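Mitochondrial antiviral signaling protein (MAVS) (Equus caballus, PDB 4O9L) probably relays antiviral innate immune signals through a caspase recruitment domain that can assemble into prion-like filaments. Local coordinates at residues A7-K10 and T11-I15; S35-T39 and S40-R44; D56-L59 and E60-S64; N69-V72 and H73-G77; A78-C82 and E83-L87. The protein carries 1 engineered substitution. All blocks are in the same frame, centred on the assembly; numbering follows the deposited sequence.

Interaction 1: A7-K10 and T11-I15; sequences AEDK and TFQYI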
# COMPACT_ATOMS: atom_id res chain seq x y z
N ALA A 7 -1.99 -7.70 13.57
CA ALA A 7 -1.49 -6.35 13.30
C ALA A 7 -1.65 -5.96 11.84
O ALA A 7 -2.04 -4.82 11.52
CB ALA A 7 -0.04 -6.22 13.73
N GLU A 8 -1.37 -6.89 10.94
CA GLU A 8 -1.58 -6.65 9.51
C GLU A 8 -3.03 -6.35 9.18
O GLU A 8 -3.33 -5.39 8.48
CB GLU A 8 -1.06 -7.83 8.66
CG GLU A 8 0.45 -7.78 8.42
CD GLU A 8 0.98 -9.04 7.75
OE1 GLU A 8 0.39 -10.12 7.94
OE2 GLU A 8 2.00 -8.93 7.04
N ASP A 9 -3.93 -7.17 9.70
CA ASP A 9 -5.36 -6.99 9.46
C ASP A 9 -5.85 -5.65 10.00
O ASP A 9 -6.59 -4.93 9.31
CB ASP A 9 -6.13 -8.12 10.14
CG ASP A 9 -7.63 -7.90 10.10
OD1 ASP A 9 -8.21 -7.93 9.00
OD2 ASP A 9 -8.24 -7.70 11.18
N LYS A 10 -5.43 -5.32 11.21
CA LYS A 10 -5.77 -4.05 11.85
C LYS A 10 -5.31 -2.88 10.99
O LYS A 10 -6.03 -1.88 10.82
CB LYS A 10 -5.12 -3.96 13.23
CG LYS A 10 -5.23 -2.60 13.89
CD LYS A 10 -4.57 -2.59 15.26
CE LYS A 10 -5.21 -3.63 16.19
NZ LYS A 10 -4.28 -4.00 17.30
N THR A 11 -4.11 -3.02 10.43
CA THR A 11 -3.56 -1.99 9.55
C THR A 11 -4.36 -1.88 8.26
O THR A 11 -4.73 -0.78 7.84
CB THR A 11 -2.07 -2.26 9.24
OG1 THR A 11 -1.34 -2.37 10.47
CG2 THR A 11 -1.47 -1.11 8.39
N PHE A 12 -4.65 -3.02 7.63
CA PHE A 12 -5.45 -3.01 6.41
C PHE A 12 -6.82 -2.35 6.66
O PHE A 12 -7.30 -1.56 5.84
CB PHE A 12 -5.63 -4.42 5.84
CG PHE A 12 -6.42 -4.44 4.56
CD1 PHE A 12 -5.80 -4.18 3.35
CD2 PHE A 12 -7.78 -4.71 4.57
CE1 PHE A 12 -6.53 -4.18 2.15
CE2 PHE A 12 -8.52 -4.71 3.39
CZ PHE A 12 -7.90 -4.45 2.19
N GLN A 13 -7.43 -2.67 7.79
CA GLN A 13 -8.75 -2.13 8.10
C GLN A 13 -8.69 -0.62 8.35
O GLN A 13 -9.61 0.12 7.99
CB GLN A 13 -9.37 -2.86 9.29
CG GLN A 13 -9.63 -4.36 9.04
CD GLN A 13 -10.46 -4.63 7.78
OE1 GLN A 13 -11.39 -3.88 7.46
NE2 GLN A 13 -10.12 -5.70 7.07
N TYR A 14 -7.59 -0.17 8.94
CA TYR A 14 -7.40 1.25 9.17
C TYR A 14 -7.31 1.99 7.84
O TYR A 14 -7.98 3.02 7.65
CB TYR A 14 -6.14 1.50 10.01
CG TYR A 14 -5.76 2.96 10.11
CD1 TYR A 14 -6.41 3.81 11.00
CD2 TYR A 14 -4.75 3.49 9.31
CE1 TYR A 14 -6.05 5.16 11.09
CE2 TYR A 14 -4.39 4.83 9.39
CZ TYR A 14 -5.04 5.66 10.28
OH TYR A 14 -4.67 7.00 10.35
N ILE A 15 -6.48 1.48 6.92
CA ILE A 15 -6.31 2.11 5.61
C ILE A 15 -7.67 2.18 4.90
O ILE A 15 -8.04 3.23 4.36
CB ILE A 15 -5.25 1.36 4.76
CG1 ILE A 15 -3.86 1.51 5.39
CG2 ILE A 15 -5.22 1.91 3.34
CD1 ILE A 15 -2.77 0.58 4.80

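Interaction 2: S35-T39 and S40-R44; sequences SCLTT and SDQDR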
# COMPACT_ATOMS: atom_id res chain seq x y z
N SER A 35 8.83 -3.48 -2.42
CA SER A 35 9.62 -4.68 -2.72
C SER A 35 8.87 -5.99 -2.47
O SER A 35 9.35 -7.06 -2.85
CB SER A 35 10.95 -4.65 -1.94
OG SER A 35 10.73 -4.64 -0.53
N CYS A 36 7.71 -5.91 -1.83
CA CYS A 36 6.94 -7.11 -1.54
C CYS A 36 6.12 -7.55 -2.74
O CYS A 36 5.68 -8.68 -2.79
CB CYS A 36 6.02 -6.93 -0.33
SG CYS A 36 4.71 -5.71 -0.58
N LEU A 37 5.92 -6.64 -3.70
CA LEU A 37 5.22 -6.98 -4.93
C LEU A 37 6.10 -7.82 -5.86
O LEU A 37 7.32 -7.63 -5.91
CB LEU A 37 4.75 -5.70 -5.65
CG LEU A 37 3.78 -4.83 -4.85
CD1 LEU A 37 3.37 -3.58 -5.62
CD2 LEU A 37 2.54 -5.66 -4.49
N THR A 38 5.50 -8.75 -6.58
CA THR A 38 6.23 -9.52 -7.59
C THR A 38 6.32 -8.71 -8.88
O THR A 38 5.59 -7.72 -9.05
CB THR A 38 5.57 -10.87 -7.87
OG1 THR A 38 4.24 -10.65 -8.33
CG2 THR A 38 5.53 -11.71 -6.59
N THR A 39 7.22 -9.10 -9.78
CA THR A 39 7.34 -8.42 -11.06
C THR A 39 6.02 -8.50 -11.81
O THR A 39 5.61 -7.54 -12.47
CB THR A 39 8.45 -9.02 -11.94
OG1 THR A 39 8.41 -10.45 -11.85
CG2 THR A 39 9.82 -8.53 -11.47
N SER A 40 5.35 -9.64 -11.69
CA SER A 40 4.02 -9.83 -12.25
C SER A 40 2.99 -8.87 -11.64
O SER A 40 2.16 -8.30 -12.37
CB SER A 40 3.56 -11.28 -12.05
OG SER A 40 2.19 -11.41 -12.38
N ASP A 41 3.04 -8.70 -10.32
CA ASP A 41 2.20 -7.71 -9.63
C ASP A 41 2.44 -6.31 -10.21
O ASP A 41 1.50 -5.59 -10.54
CB ASP A 41 2.53 -7.66 -8.13
CG ASP A 41 2.08 -8.89 -7.37
OD1 ASP A 41 1.25 -9.67 -7.88
OD2 ASP A 41 2.58 -9.05 -6.22
N GLN A 42 3.71 -5.94 -10.31
CA GLN A 42 4.11 -4.63 -10.82
C GLN A 42 3.52 -4.43 -12.20
O GLN A 42 2.90 -3.40 -12.47
CB GLN A 42 5.63 -4.52 -10.89
CG GLN A 42 6.34 -4.63 -9.56
CD GLN A 42 6.37 -3.32 -8.80
OE1 GLN A 42 5.79 -2.33 -9.24
NE2 GLN A 42 7.06 -3.31 -7.65
N ASP A 43 3.73 -5.42 -13.07
CA ASP A 43 3.26 -5.35 -14.45
C ASP A 43 1.76 -5.11 -14.51
O ASP A 43 1.29 -4.23 -15.22
CB ASP A 43 3.60 -6.64 -15.21
CG ASP A 43 5.09 -6.76 -15.52
OD1 ASP A 43 5.79 -5.73 -15.44
OD2 ASP A 43 5.53 -7.88 -15.87
N ARG A 44 1.02 -5.91 -13.75
CA ARG A 44 -0.44 -5.82 -13.71
C ARG A 44 -0.93 -4.48 -13.15
O ARG A 44 -1.88 -3.89 -13.67
CB ARG A 44 -1.01 -6.98 -12.90
CG ARG A 44 -2.50 -6.90 -12.72
CD ARG A 44 -3.06 -8.11 -11.98
NE ARG A 44 -2.52 -8.23 -10.62
CZ ARG A 44 -2.98 -7.57 -9.56
NH1 ARG A 44 -3.98 -6.71 -9.68
NH2 ARG A 44 -2.42 -7.77 -8.37
O HOH W 1 8.30 -5.27 -6.63
O HOH W 2 6.66 -12.21 -10.85

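Interaction 3: D56-L59 and E60-S64; sequences DTLL and ELFTS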
# COMPACT_ATOMS: atom_id res chain seq x y z
N ASP A 56 -8.96 4.32 -8.46
CA ASP A 56 -9.37 2.91 -8.47
C ASP A 56 -8.19 1.95 -8.33
O ASP A 56 -8.31 0.91 -7.68
CB ASP A 56 -10.20 2.58 -9.71
CG ASP A 56 -11.61 3.16 -9.66
OD1 ASP A 56 -12.17 3.27 -8.55
OD2 ASP A 56 -12.15 3.51 -10.72
N THR A 57 -7.05 2.32 -8.92
CA THR A 57 -5.85 1.48 -8.85
C THR A 57 -5.26 1.46 -7.44
O THR A 57 -4.68 0.46 -7.00
CB THR A 57 -4.80 1.93 -9.88
OG1 THR A 57 -5.43 2.00 -11.17
CG2 THR A 57 -3.64 0.94 -9.96
N LEU A 58 -5.45 2.55 -6.72
CA LEU A 58 -5.01 2.61 -5.34
C LEU A 58 -5.79 1.59 -4.50
O LEU A 58 -5.21 0.92 -3.63
CB LEU A 58 -5.16 4.03 -4.80
CG LEU A 58 -4.53 4.29 -3.44
CD1 LEU A 58 -3.03 4.03 -3.49
CD2 LEU A 58 -4.81 5.74 -3.01
N LEU A 59 -7.09 1.45 -4.75
CA LEU A 59 -7.88 0.45 -4.05
C LEU A 59 -7.31 -0.94 -4.35
O LEU A 59 -7.10 -1.77 -3.45
CB LEU A 59 -9.35 0.52 -4.48
CG LEU A 59 -10.14 1.74 -3.98
CD1 LEU A 59 -11.49 1.84 -4.67
CD2 LEU A 59 -10.33 1.69 -2.47
N GLU A 60 -7.03 -1.19 -5.63
CA GLU A 60 -6.49 -2.47 -6.05
C GLU A 60 -5.09 -2.70 -5.47
O GLU A 60 -4.72 -3.82 -5.13
CB GLU A 60 -6.51 -2.57 -7.58
CG GLU A 60 -5.90 -3.85 -8.15
CD GLU A 60 -6.55 -5.11 -7.62
OE1 GLU A 60 -7.74 -5.09 -7.23
OE2 GLU A 60 -5.85 -6.15 -7.60
N LEU A 61 -4.33 -1.62 -5.34
CA LEU A 61 -2.98 -1.71 -4.78
C LEU A 61 -3.00 -2.26 -3.34
O LEU A 61 -2.20 -3.13 -2.99
CB LEU A 61 -2.29 -0.34 -4.81
CG LEU A 61 -0.89 -0.28 -4.18
CD1 LEU A 61 0.04 -1.28 -4.85
CD2 LEU A 61 -0.30 1.13 -4.25
N PHE A 62 -3.92 -1.76 -2.52
CA PHE A 62 -3.97 -2.18 -1.12
C PHE A 62 -4.38 -3.64 -0.99
O PHE A 62 -3.78 -4.40 -0.21
CB PHE A 62 -4.85 -1.25 -0.28
CG PHE A 62 -4.24 0.12 -0.05
CD1 PHE A 62 -2.94 0.24 0.44
CD2 PHE A 62 -4.96 1.28 -0.34
CE1 PHE A 62 -2.37 1.50 0.66
CE2 PHE A 62 -4.40 2.55 -0.13
CZ PHE A 62 -3.10 2.66 0.37
N THR A 63 -5.37 -4.07 -1.76
CA THR A 63 -5.76 -5.49 -1.71
C THR A 63 -4.66 -6.37 -2.32
O THR A 63 -4.47 -7.52 -1.90
CB THR A 63 -7.18 -5.76 -2.30
OG1 THR A 63 -7.20 -5.44 -3.69
CG2 THR A 63 -8.21 -4.91 -1.60
N SER A 64 -3.92 -5.83 -3.28
CA SER A 64 -2.78 -6.57 -3.83
C SER A 64 -1.66 -6.69 -2.79
O SER A 64 -1.05 -7.76 -2.65
CB SER A 64 -2.24 -5.90 -5.10
OG SER A 64 -3.19 -6.02 -6.15
O HOH W 3 -9.79 -3.86 -3.98

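Interaction 4: N69-V72 and H73-G77; sequences NGWV and HSLIG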
# COMPACT_ATOMS: atom_id res chain seq x y z
N ASN A 69 3.76 -11.10 1.57
CA ASN A 69 4.60 -11.05 2.77
C ASN A 69 5.07 -9.64 3.14
O ASN A 69 5.60 -8.91 2.29
CB ASN A 69 5.84 -11.95 2.56
CG ASN A 69 6.93 -11.70 3.62
OD1 ASN A 69 7.77 -10.79 3.49
ND2 ASN A 69 6.93 -12.53 4.66
N GLY A 70 4.87 -9.26 4.40
CA GLY A 70 5.46 -8.06 4.96
C GLY A 70 5.08 -6.75 4.30
O GLY A 70 5.85 -5.78 4.34
N TRP A 71 3.88 -6.71 3.72
CA TRP A 71 3.42 -5.54 2.98
C TRP A 71 3.35 -4.28 3.82
O TRP A 71 3.55 -3.18 3.30
CB TRP A 71 2.05 -5.80 2.34
CG TRP A 71 0.93 -5.94 3.34
CD1 TRP A 71 0.50 -7.10 3.93
CD2 TRP A 71 0.06 -4.90 3.82
NE1 TRP A 71 -0.57 -6.84 4.76
CE2 TRP A 71 -0.86 -5.50 4.71
CE3 TRP A 71 -0.01 -3.52 3.60
CZ2 TRP A 71 -1.84 -4.76 5.38
CZ3 TRP A 71 -0.99 -2.79 4.26
CH2 TRP A 71 -1.89 -3.41 5.14
N VAL A 72 3.07 -4.42 5.12
CA VAL A 72 2.96 -3.23 5.96
C VAL A 72 4.29 -2.46 5.99
O VAL A 72 4.33 -1.25 5.80
CB VAL A 72 2.48 -3.56 7.39
CG1 VAL A 72 2.56 -2.33 8.28
CG2 VAL A 72 1.05 -4.10 7.35
N HIS A 73 5.38 -3.18 6.21
CA HIS A 73 6.70 -2.54 6.30
C HIS A 73 7.22 -2.11 4.94
O HIS A 73 7.91 -1.09 4.82
CB HIS A 73 7.65 -3.48 7.06
CG HIS A 73 7.06 -3.96 8.33
ND1 HIS A 73 6.91 -3.15 9.45
CD2 HIS A 73 6.46 -5.14 8.68
CE1 HIS A 73 6.30 -3.80 10.41
NE2 HIS A 73 6.02 -5.02 9.96
N SER A 74 6.87 -2.87 3.91
CA SER A 74 7.13 -2.44 2.54
C SER A 74 6.45 -1.09 2.29
O SER A 74 7.09 -0.14 1.81
CB SER A 74 6.63 -3.50 1.55
OG SER A 74 7.06 -3.19 0.23
N LEU A 75 5.16 -0.99 2.62
CA LEU A 75 4.41 0.25 2.42
C LEU A 75 4.97 1.42 3.21
O LEU A 75 5.09 2.53 2.68
CB LEU A 75 2.94 0.05 2.79
CG LEU A 75 2.01 1.26 2.74
CD1 LEU A 75 1.93 1.82 1.32
CD2 LEU A 75 0.62 0.82 3.24
N ILE A 76 5.31 1.19 4.47
CA ILE A 76 5.88 2.23 5.30
C ILE A 76 7.16 2.77 4.66
O ILE A 76 7.31 3.99 4.51
CB ILE A 76 6.17 1.72 6.74
CG1 ILE A 76 4.85 1.55 7.49
CG2 ILE A 76 7.11 2.69 7.50
CD1 ILE A 76 4.96 0.67 8.71
N GLY A 77 8.06 1.87 4.27
CA GLY A 77 9.29 2.29 3.60
C GLY A 77 9.03 3.07 2.32
O GLY A 77 9.69 4.08 2.02

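Interaction 5: A78-C82 and E83-L87; sequences ALRAC and ELSGL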
# COMPACT_ATOMS: atom_id res chain seq x y z
N ALA A 78 8.06 2.60 1.54
CA ALA A 78 7.75 3.21 0.26
C ALA A 78 7.11 4.58 0.44
O ALA A 78 7.37 5.51 -0.35
CB ALA A 78 6.84 2.29 -0.56
N LEU A 79 6.26 4.72 1.45
CA LEU A 79 5.65 6.02 1.74
C LEU A 79 6.73 7.06 2.07
O LEU A 79 6.67 8.19 1.58
CB LEU A 79 4.60 5.91 2.86
CG LEU A 79 3.32 5.19 2.41
CD1 LEU A 79 2.46 4.74 3.61
CD2 LEU A 79 2.52 6.08 1.46
N ARG A 80 7.70 6.68 2.89
CA ARG A 80 8.82 7.57 3.20
C ARG A 80 9.60 7.93 1.94
O ARG A 80 9.98 9.09 1.73
CB ARG A 80 9.76 6.90 4.22
CG ARG A 80 9.16 6.78 5.61
CD ARG A 80 9.98 5.86 6.49
NE ARG A 80 9.41 5.73 7.83
CZ ARG A 80 9.69 4.73 8.65
NH1 ARG A 80 10.50 3.75 8.26
NH2 ARG A 80 9.14 4.69 9.86
N ALA A 81 9.82 6.94 1.09
CA ALA A 81 10.60 7.16 -0.13
C ALA A 81 9.88 8.06 -1.15
O ALA A 81 10.50 8.62 -2.06
CB ALA A 81 10.98 5.84 -0.76
N CYS A 82 8.56 8.20 -0.98
CA CYS A 82 7.75 8.99 -1.90
C CYS A 82 7.21 10.25 -1.24
O CYS A 82 6.14 10.73 -1.64
CB CYS A 82 6.56 8.17 -2.43
SG CYS A 82 7.05 6.80 -3.52
N GLU A 83 7.91 10.76 -0.22
CA GLU A 83 7.60 12.05 0.40
C GLU A 83 6.22 12.06 1.05
O GLU A 83 5.46 13.04 0.94
CB GLU A 83 7.69 13.18 -0.64
CG GLU A 83 9.06 13.28 -1.25
CD GLU A 83 9.23 14.43 -2.22
OE1 GLU A 83 9.68 15.52 -1.80
OE2 GLU A 83 8.90 14.23 -3.41
N LEU A 84 5.90 10.96 1.72
CA LEU A 84 4.64 10.81 2.45
C LEU A 84 4.93 10.19 3.82
O LEU A 84 4.24 9.26 4.26
CB LEU A 84 3.65 9.96 1.63
CG LEU A 84 3.07 10.65 0.38
CD1 LEU A 84 2.36 9.65 -0.53
CD2 LEU A 84 2.11 11.79 0.74
N SER A 85 5.95 10.74 4.50
CA SER A 85 6.41 10.18 5.76
C SER A 85 5.37 10.26 6.87
O SER A 85 5.39 9.45 7.80
CB SER A 85 7.71 10.85 6.23
OG SER A 85 8.80 10.48 5.41
N GLY A 86 4.45 11.22 6.78
CA GLY A 86 3.37 11.31 7.74
C GLY A 86 2.43 10.13 7.62
O GLY A 86 1.98 9.58 8.64
N LEU A 87 2.13 9.71 6.39
CA LEU A 87 1.33 8.52 6.19
C LEU A 87 2.08 7.30 6.73
O LEU A 87 1.47 6.42 7.35
CB LEU A 87 0.96 8.32 4.72
CG LEU A 87 0.11 9.43 4.07
CD1 LEU A 87 -0.28 9.04 2.64
CD2 LEU A 87 -1.12 9.71 4.90
O HOH W 4 9.85 11.17 3.15
O HOH W 5 8.15 8.15 8.65

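Interaction 1: A7-K10 and T11-I15
Ala-7 O is gripped twice by Thr-11: the backbone N donates at 3.0 Å, and the hydroxyl OG1 donates to the same Ala-7 O at 2.8 Å. The two donors arrive from opposite faces of the carbonyl plane, so neither displaces the other. The torsion explains the second bond, because chi1 of -56° sets OG1 opposite the carbonyl carbon of Thr-11 and swings it back over the preceding turn. The buried hydroxyl is thus satisfied within its own helix.

The regular ladder continues with Phe-12 N to Glu-8 O (2.8 Å, N-H...O angle 167°), followed by Gln-13 N to Asp-9 O and Tyr-14 N to Lys-10 O. On another flank, Asp-9 and Gln-13 lean across each other, with carboxylate and amide planes 46° apart. Gln-13 CG rests 3.1 Å from Asp-9 O; the bend at chi2 then carries NE2 to 3.5 Å from Asp-9 OD1, near but too long to count as a hydrogen bond. That amide nitrogen also lies in plane at the edge of the Phe-12 ring.

Arg-66 adds a cation-pi contact to Phe-12 and a long, weak ion pair to Asp-9 OD1, while Lys-10 NZ reaches Ser-97 O near the chain's end. Thr-11 touches Tyr-95 of helix 85-96, and Phe-12 packs on Trp-71 of helix 71-81. Phe-12 and Ile-15 face the core while Asp-9, Lys-10 and Gln-13 lie on the more exposed flank, as in an amphipathic helix, here the N-terminal helix 6-17 of the death-fold bundle in a caspase recruitment domain.

Interaction 2: S35-T39 and S40-R44
The side chain of Asp-41 folds back onto Thr-38, and each of its atoms meets something there. CB lies 3.2 Å from Thr-38 O. CG stands 2.9 Å from Thr-38 OG1, a close approach of the carboxylate carbon to the hydroxyl oxygen. OD1 passes near the same hydroxyl, at an angle too poor for a bond. OD2 is the working tip: Thr-38 N donates to Asp-41 OD2 at 3.0 Å along a nearly straight line (172°), though the nitrogen comes from above the carboxylate plane, 47° out of it. Arg-68 NE forms a salt bridge to the same OD2, which probably steadies the negative charge.

The reciprocal bond runs from Asp-41 N to Thr-38 OG1, also at 3.0 Å. Chi1 of 59° puts that hydroxyl between the backbone N and carbonyl carbon of Thr-38, where it faces the first turn of the helix. Behind the pair, Leu-37 CD2 sits 3.8 Å from Asp-41 OD2 as its side chain heads for Leu-61 and Leu-65.

Gln-42 continues the turn. Its N donates to Thr-38 O at 2.9 Å, while a water lies between its NE2 and Leu-37 O, unusually close to NE2; NE2 also bonds Leu-31 O, tying the helix start to the loop before it. A second water joins Thr-39 OG1 to Ser-40 N, occupying an amide of the first turn.

Two crossed bonds, side chain to backbone in each direction between residues N-cap and N3, define a capping box, and this one starts the long helix 39-66.

Interaction 3: D56-L59 and E60-S64
Leu-58 and Phe-62, one helical turn apart, lie side by side and point the same way from helix 39-66 into the core of this death-fold helical bundle. The contact is made by Leu-58 CG against Phe-62 CE2 at 3.7 Å. Leu-58 CD1 is only slightly farther from that ring carbon. Different first torsions bring them alongside: in Leu-58 CG is anti to the backbone N (chi1 -170°), whereas in Phe-62 it is anti to the carbonyl carbon (chi1 -71°), tilting the ring back along the axis. Phe-62 CD2 comes to 3.3 Å from Leu-58 O, which lies oblique to the ring.

Leu-61, three residues on from Leu-58, is set differently. Its side chain runs aslant to that of Leu-58, touching through Leu-58 CD1 and Leu-61 CD2 at 4.1 Å. The three hydrocarbon groups form a strip against which Ile-25, Val-27 and Ile-30 pack, while Phe-62 also meets Ile-15 of helix 6-17.

The backbone bonds beneath the strip vary in length. Leu-61 N reaches Thr-57 O at 2.7 Å, but Phe-62 N is 3.2 Å from Leu-58 O, and Thr-63 N makes merely a weak bond to Leu-59 O. A water near Leu-59 O bonds it weakly and also bonds Thr-63 OG1.

The polar flank turns toward Arg-44, which forms a salt bridge with Glu-60 and a bond to Ser-64. Ser-64 OG donates to Glu-60 O at 2.9 Å from above the carbonyl plane, while Ser-64 N binds that oxygen from the opposite face.

Interaction 4: N69-V72 and H73-G77
Chi1 of 68° places Trp-71 CG between its own backbone N and carbonyl carbon, and the indole then lies side by side with Leu-75, one turn on, both pointing the same way. Leu-75 CD2 meets the rim of the ring near its plane, 4.1 Å from Trp-71 CZ3. One face of the indole is taken by the next residue: Val-72 CG2 stands over the ring centre, 3.4 Å above the plane. The other valine branch, CG1, is anti to the backbone N (chi1 173°) and so turns along the helix to touch Ile-76 CD1 at 3.9 Å. Val-72 thus divides its methyls between an aromatic face and an aliphatic neighbour. Ile-76 CG1 also rests 3.3 Å from Val-72 O.

This is the first turn of helix 71-81, with Gly-70 at the N-cap. Its positive phi of 61° turns the chain into the helix, and its carbonyl starts the ladder: Ser-74 N donates to Gly-70 O at 3.1 Å, in the carbonyl plane, while His-73 N adds a weak, strongly bent bond to the same oxygen. Leu-75 N to Trp-71 O (2.8 Å) and Ile-76 N to Val-72 O (2.9 Å) follow in regular order.

Within the caspase recruitment domain, the indole wedges against Phe-12 and Ile-15 of helix 6-17 and Leu-65 of helix 39-66, whereas Ile-76 faces Ala-88 and Val-91 of helix 85-96. On the outer side, the His-73 imidazole has Val-72 CB over one face; its NE2 is hydrogen-bonded to Tyr-95 OH, and the two rings meet edge-to-face.

Interaction 5: A78-C82 and E83-L87
Two backbone hydrogen bonds close the helix: Leu-84 N donates to Leu-79 O at 2.9 Å and Glu-83 N to Arg-80 O at 3.3 Å. This nested pair, one bond spanning five residues and the other three, is a Schellman motif that ends helix 71-81. Glu-83 is its C-prime residue, and its phi of 63° turns the chain back so that the following amide, Leu-84 N, can reach Leu-79 O. The inner bond approaches its carbonyl steeply, with Glu-83 N standing 67° out of the Arg-80 carbonyl plane. Leu-79 O takes a further bond from Cys-82 N on the face opposite Leu-84 N.

Apolar contacts accompany the turn. Leu-79 CD2 lies 4.0 Å from Leu-84 CB, the two side chains running aslant; this is the hydrophobic contact across the turn that commonly goes with a Schellman ending. The other branch, Leu-79 CD1, meets Leu-87 CB at 4.0 Å, those side chains crossing at about a right angle, so one leucine spans the turn and the start of the next helix.

Water and charge serve the exposed side. One water lies between Arg-80 O and Ser-85 OG, its distance to Arg-80 O unusually short at 2.5 Å. Another lies in plane at the guanidinium edge, accepting from Arg-80 NE at 2.8 Å and donating to Ser-85 O at 3.2 Å. Glu-83 OE2 forms a salt bridge with the engineered Arg-29.

The turn connects helix 71-81 to helix 85-96, with Leu-79 resting on Ala-88 of the latter and on Ile-30 of helix 27-30, which Cys-82 also touches.

How the interactions relate
Interactions 1, 3 and 4 meet in the hydrophobic core: Ile-15 CG2 lies 3.6 Å from Phe-62 CE2, Ile-15 CD1 is 3.7 Å from Leu-75 CD2, and Phe-62 CE1 is 4.0 Å from that same Leu-75 CD2. Interaction 2 starts helix 39-66 and interaction 3 lies farther along it; the two are tied by the salt bridge from Arg-44 NH1 to Glu-60 OE2 (2.8 Å). The loop of interaction 2 touches the start of helix 71-81 in interaction 4, whereas interaction 5 ends that helix, their centres about 12 Å apart. Interactions 1 and 2 do not touch, with centres about 21 Å apart on opposite sides of the chain's centre.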